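Local coordinates for putative Oleoyl-[acyl-carrier protein] thioesterase (Lactobacillus plantarum, PDB 2OWN), which probably hydrolyses the thioester of oleoyl-[acyl-carrier protein], releasing the fatty acid in the manner of acyl-ACP thioesterases, at residues 187-196 and 218-226. Residues are numbered along the deposited sequence; the frame is centred on the assembly and turned at random.
Sequences WLVDTLPATF and TVTAHANIL
T191 comes closest to A223, 6.5 Å between CA atoms, where helix 187-191 crosses strand 218-226 at -50° with the axes 8.0 Å apart. The methyl CG2 of T191, anti to its backbone nitrogen, reaches the strand and meets A223 CB at 3.4 Å, tighter than ordinary van der Waals contact. That rotamer leaves OG1 over A221 CB and beside the preceding helical turn, where it donates to W187 O at 2.7 Å, with the donor tilted 30° out of the carbonyl plane. A water donates both to T191 OG1 and to H222 O, so the water, not a direct bond, joins the hydroxyl to the strand backbone. With an alanine here, W187 O would probably lose its hydroxyl donor, the water its helix-side partner, and a gap would open beside A223 CB. The helix lies against a strand that pairs antiparallel with 162-167 and 233-241, as in the hotdog fold of the C-terminal acyl-ACP thioesterase domain, whose sheet wraps round a helix. At one end V219 CG2 makes a CH-pi contact, 4.0 Å from the centroid of the six-membered ring of W187 and 18° off its normal; Y166 also stacks with this tryptophan. Past the end of helix 187-191, L192 CD2 touches I225 CG1 at 3.8 Å; F196, on the next short helix, meets I225 CG2 obliquely through CE2 at 3.9 Å.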
ATOM      1  N   TRP B 187      -3.298 -10.572   3.740  1.00 29.42           N
ATOM      2  CA  TRP B 187      -3.859 -11.541   4.702  1.00 30.87           C
ATOM      3  C   TRP B 187      -3.117 -12.873   4.629  1.00 31.62           C
ATOM      4  O   TRP B 187      -2.752 -13.416   5.670  1.00 33.97           O
ATOM      5  CB  TRP B 187      -5.376 -11.784   4.502  1.00 31.46           C
ATOM      6  CG  TRP B 187      -6.178 -10.536   4.310  1.00 30.51           C
ATOM      7  CD1 TRP B 187      -5.991  -9.349   4.945  1.00 32.50           C
ATOM      8  CD2 TRP B 187      -7.334 -10.380   3.488  1.00 30.48           C
ATOM      9  NE1 TRP B 187      -6.909  -8.440   4.527  1.00 32.81           N
ATOM     10  CE2 TRP B 187      -7.765  -9.035   3.639  1.00 33.24           C
ATOM     11  CE3 TRP B 187      -8.048 -11.240   2.621  1.00 31.47           C
ATOM     12  CZ2 TRP B 187      -8.890  -8.510   2.944  1.00 34.40           C
ATOM     13  CZ3 TRP B 187      -9.177 -10.725   1.917  1.00 32.17           C
ATOM     14  CH2 TRP B 187      -9.583  -9.364   2.093  1.00 32.73           C
ATOM     15  N   LEU B 188      -2.929 -13.383   3.401  1.00 31.69           N
ATOM     16  CA  LEU B 188      -2.233 -14.666   3.111  1.00 31.64           C
ATOM     17  C   LEU B 188      -0.816 -14.736   3.673  1.00 31.92           C
ATOM     18  O   LEU B 188      -0.495 -15.660   4.420  1.00 29.79           O
ATOM     19  CB  LEU B 188      -2.177 -14.933   1.593  1.00 31.62           C
ATOM     20  CG  LEU B 188      -3.503 -15.215   0.869  1.00 32.35           C
ATOM     21  CD1 LEU B 188      -3.402 -14.989  -0.651  1.00 31.12           C
ATOM     22  CD2 LEU B 188      -4.004 -16.620   1.184  1.00 30.33           C
ATOM     23  N   VAL B 189      -0.003 -13.732   3.330  1.00 33.65           N
ATOM     24  CA  VAL B 189       1.408 -13.651   3.768  1.00 33.62           C
ATOM     25  C   VAL B 189       1.509 -13.378   5.275  1.00 33.46           C
ATOM     26  O   VAL B 189       2.316 -14.033   5.937  1.00 33.13           O
ATOM     27  CB  VAL B 189       2.242 -12.643   2.915  1.00 33.64           C
ATOM     28  CG1 VAL B 189       3.690 -12.569   3.401  1.00 34.62           C
ATOM     29  CG2 VAL B 189       2.195 -13.067   1.441  1.00 31.22           C
ATOM     30  N   ASP B 190       0.702 -12.434   5.794  1.00 35.08           N
ATOM     31  CA  ASP B 190       0.689 -12.110   7.245  1.00 33.63           C
ATOM     32  C   ASP B 190       0.227 -13.291   8.140  1.00 33.13           C
ATOM     33  O   ASP B 190       0.537 -13.278   9.336  1.00 34.63           O
ATOM     34  CB  ASP B 190      -0.133 -10.855   7.568  1.00 33.54           C
ATOM     35  CG  ASP B 190      -0.015 -10.443   9.023  1.00 36.10           C
ATOM     36  OD1 ASP B 190       1.126 -10.155   9.454  1.00 35.60           O
ATOM     37  OD2 ASP B 190      -1.040 -10.519   9.731  1.00 32.79           O
ATOM     38  N   THR B 191      -0.524 -14.274   7.597  1.00 33.05           N
ATOM     39  CA  THR B 191      -0.919 -15.502   8.357  1.00 33.04           C
ATOM     40  C   THR B 191       0.337 -16.232   8.885  1.00 34.22           C
ATOM     41  O   THR B 191       0.318 -16.740  10.011  1.00 36.93           O
ATOM     42  CB  THR B 191      -1.769 -16.496   7.520  1.00 33.28           C
ATOM     43  OG1 THR B 191      -2.910 -15.823   6.982  1.00 27.73           O
ATOM     44  CG2 THR B 191      -2.247 -17.705   8.371  1.00 31.99           C
ATOM     45  N   LEU B 192       1.409 -16.236   8.073  1.00 33.33           N
ATOM     46  CA  LEU B 192       2.695 -16.843   8.420  1.00 33.27           C
ATOM     47  C   LEU B 192       3.453 -15.898   9.376  1.00 34.08           C
ATOM     48  O   LEU B 192       3.362 -14.671   9.205  1.00 34.46           O
ATOM     49  CB  LEU B 192       3.543 -17.090   7.172  1.00 31.91           C
ATOM     50  CG  LEU B 192       2.951 -18.013   6.099  1.00 32.17           C
ATOM     51  CD1 LEU B 192       3.779 -17.945   4.814  1.00 30.17           C
ATOM     52  CD2 LEU B 192       2.821 -19.446   6.607  1.00 31.41           C
ATOM     53  N   PRO B 193       4.225 -16.452  10.345  1.00 35.67           N
ATOM     54  CA  PRO B 193       4.942 -15.588  11.289  1.00 36.03           C
ATOM     55  C   PRO B 193       6.200 -14.948  10.668  1.00 36.37           C
ATOM     56  O   PRO B 193       6.740 -15.479   9.678  1.00 35.74           O
ATOM     57  CB  PRO B 193       5.312 -16.557  12.411  1.00 36.43           C
ATOM     58  CG  PRO B 193       5.529 -17.833  11.715  1.00 37.35           C
ATOM     59  CD  PRO B 193       4.535 -17.876  10.602  1.00 35.60           C
ATOM     60  N   ALA B 194       6.632 -13.817  11.241  1.00 36.12           N
ATOM     61  CA  ALA B 194       7.852 -13.086  10.811  1.00 37.31           C
ATOM     62  C   ALA B 194       9.116 -13.978  10.811  1.00 37.58           C
ATOM     63  O   ALA B 194       9.958 -13.805   9.929  1.00 40.15           O
ATOM     64  CB  ALA B 194       8.082 -11.806  11.651  1.00 37.16           C
ATOM     65  N   THR B 195       9.211 -14.931  11.756  1.00 38.75           N
ATOM     66  CA  THR B 195      10.336 -15.911  11.836  1.00 38.78           C
ATOM     67  C   THR B 195      10.426 -16.788  10.561  1.00 39.33           C
ATOM     68  O   THR B 195      11.530 -17.160  10.154  1.00 39.56           O
ATOM     69  CB  THR B 195      10.288 -16.820  13.089  1.00 38.82           C
ATOM     70  OG1 THR B 195       9.041 -17.521  13.133  1.00 39.47           O
ATOM     71  CG2 THR B 195      10.464 -15.999  14.364  1.00 39.64           C
ATOM     72  N   PHE B 196       9.270 -17.110   9.962  1.00 38.16           N
ATOM     73  CA  PHE B 196       9.199 -17.844   8.690  1.00 36.00           C
ATOM     74  C   PHE B 196       9.539 -16.883   7.532  1.00 35.60           C
ATOM     75  O   PHE B 196      10.385 -17.200   6.696  1.00 36.40           O
ATOM     76  CB  PHE B 196       7.816 -18.481   8.453  1.00 36.06           C
ATOM     77  CG  PHE B 196       7.714 -19.230   7.154  1.00 34.02           C
ATOM     78  CD1 PHE B 196       7.318 -18.561   5.973  1.00 36.42           C
ATOM     79  CD2 PHE B 196       8.053 -20.589   7.085  1.00 31.91           C
ATOM     80  CE1 PHE B 196       7.257 -19.242   4.733  1.00 37.90           C
ATOM     81  CE2 PHE B 196       7.989 -21.305   5.841  1.00 35.42           C
ATOM     82  CZ  PHE B 196       7.584 -20.628   4.663  1.00 33.78           C
ATOM     83  N   THR B 218     -15.713 -10.100   7.824  1.00 43.01           N
ATOM     84  CA  THR B 218     -14.536 -10.552   8.558  1.00 42.68           C
ATOM     85  C   THR B 218     -14.132 -11.853   7.860  1.00 41.47           C
ATOM     86  O   THR B 218     -14.931 -12.803   7.828  1.00 40.87           O
ATOM     87  CB  THR B 218     -14.828 -10.824  10.048  1.00 43.08           C
ATOM     88  OG1 THR B 218     -15.399  -9.657  10.651  1.00 43.52           O
ATOM     89  CG2 THR B 218     -13.538 -11.215  10.794  1.00 43.89           C
ATOM     90  N   VAL B 219     -12.936 -11.856   7.255  1.00 40.88           N
ATOM     91  CA  VAL B 219     -12.379 -13.038   6.576  1.00 40.20           C
ATOM     92  C   VAL B 219     -11.533 -13.833   7.597  1.00 38.18           C
ATOM     93  O   VAL B 219     -10.969 -13.245   8.531  1.00 38.10           O
ATOM     94  CB  VAL B 219     -11.548 -12.704   5.284  1.00 40.55           C
ATOM     95  CG1 VAL B 219     -12.349 -11.795   4.362  1.00 43.11           C
ATOM     96  CG2 VAL B 219     -10.226 -12.057   5.582  1.00 41.68           C
ATOM     97  N   THR B 220     -11.483 -15.154   7.413  1.00 35.84           N
ATOM     98  CA  THR B 220     -10.709 -16.084   8.243  1.00 34.27           C
ATOM     99  C   THR B 220      -9.640 -16.658   7.309  1.00 33.11           C
ATOM    100  O   THR B 220      -9.984 -17.320   6.324  1.00 32.35           O
ATOM    101  CB  THR B 220     -11.600 -17.189   8.837  1.00 34.49           C
ATOM    102  OG1 THR B 220     -12.685 -16.589   9.555  1.00 34.00           O
ATOM    103  CG2 THR B 220     -10.807 -18.086   9.788  1.00 33.68           C
ATOM    104  N   ALA B 221      -8.367 -16.356   7.607  1.00 31.45           N
ATOM    105  CA  ALA B 221      -7.207 -16.794   6.822  1.00 32.37           C
ATOM    106  C   ALA B 221      -6.581 -17.989   7.508  1.00 32.68           C
ATOM    107  O   ALA B 221      -6.308 -17.915   8.705  1.00 34.21           O
ATOM    108  CB  ALA B 221      -6.182 -15.678   6.689  1.00 29.70           C
ATOM    109  N   HIS B 222      -6.362 -19.069   6.756  1.00 32.13           N
ATOM    110  CA  HIS B 222      -5.753 -20.307   7.260  1.00 32.12           C
ATOM    111  C   HIS B 222      -4.455 -20.583   6.503  1.00 31.44           C
ATOM    112  O   HIS B 222      -4.343 -20.195   5.343  1.00 30.28           O
ATOM    113  CB  HIS B 222      -6.691 -21.496   7.107  1.00 32.55           C
ATOM    114  CG  HIS B 222      -8.029 -21.316   7.742  1.00 33.81           C
ATOM    115  ND1 HIS B 222      -8.246 -21.522   9.086  1.00 34.11           N
ATOM    116  CD2 HIS B 222      -9.232 -20.994   7.211  1.00 34.78           C
ATOM    117  CE1 HIS B 222      -9.518 -21.306   9.361  1.00 36.34           C
ATOM    118  NE2 HIS B 222     -10.139 -20.989   8.240  1.00 33.42           N
ATOM    119  N   ALA B 223      -3.487 -21.230   7.165  1.00 31.07           N
ATOM    120  CA  ALA B 223      -2.188 -21.599   6.559  1.00 30.49           C
ATOM    121  C   ALA B 223      -1.546 -22.844   7.196  1.00 31.85           C
ATOM    122  O   ALA B 223      -1.584 -22.994   8.425  1.00 31.18           O
ATOM    123  CB  ALA B 223      -1.200 -20.427   6.590  1.00 29.71           C
ATOM    124  N   ASN B 224      -1.024 -23.730   6.337  1.00 32.50           N
ATOM    125  CA  ASN B 224      -0.297 -24.953   6.697  1.00 32.43           C
ATOM    126  C   ASN B 224       1.090 -24.851   6.102  1.00 32.50           C
ATOM    127  O   ASN B 224       1.194 -24.646   4.893  1.00 32.85           O
ATOM    128  CB  ASN B 224      -0.961 -26.222   6.121  1.00 33.02           C
ATOM    129  CG  ASN B 224      -2.279 -26.571   6.785  1.00 31.10           C
ATOM    130  OD1 ASN B 224      -2.437 -26.424   7.991  1.00 34.73           O
ATOM    131  ND2 ASN B 224      -3.210 -27.113   6.004  1.00 32.27           N
ATOM    132  N   ILE B 225       2.129 -24.965   6.930  1.00 31.60           N
ATOM    133  CA  ILE B 225       3.530 -24.936   6.500  1.00 32.77           C
ATOM    134  C   ILE B 225       3.823 -26.419   6.289  1.00 32.01           C
ATOM    135  O   ILE B 225       3.823 -27.195   7.264  1.00 31.95           O
ATOM    136  CB  ILE B 225       4.473 -24.301   7.539  1.00 33.25           C
ATOM    137  CG1 ILE B 225       4.032 -22.860   7.862  1.00 34.64           C
ATOM    138  CG2 ILE B 225       5.932 -24.345   7.024  1.00 32.61           C
ATOM    139  CD1 ILE B 225       4.846 -22.196   8.962  1.00 33.60           C
ATOM    140  N   LEU B 226       4.071 -26.798   5.034  1.00 31.53           N
ATOM    141  CA  LEU B 226       4.302 -28.188   4.615  1.00 32.84           C
ATOM    142  C   LEU B 226       5.711 -28.463   4.090  1.00 32.84           C
ATOM    143  O   LEU B 226       6.355 -27.535   3.575  1.00 35.02           O
ATOM    144  CB  LEU B 226       3.313 -28.523   3.492  1.00 32.73           C
ATOM    145  CG  LEU B 226       1.815 -28.356   3.785  1.00 34.38           C
ATOM    146  CD1 LEU B 226       1.007 -28.470   2.494  1.00 36.30           C
ATOM    147  CD2 LEU B 226       1.336 -29.349   4.841  1.00 35.83           C
TER
HETATM  148  O   HOH W   1      -3.522 -17.605   4.801  1.00 20.64           O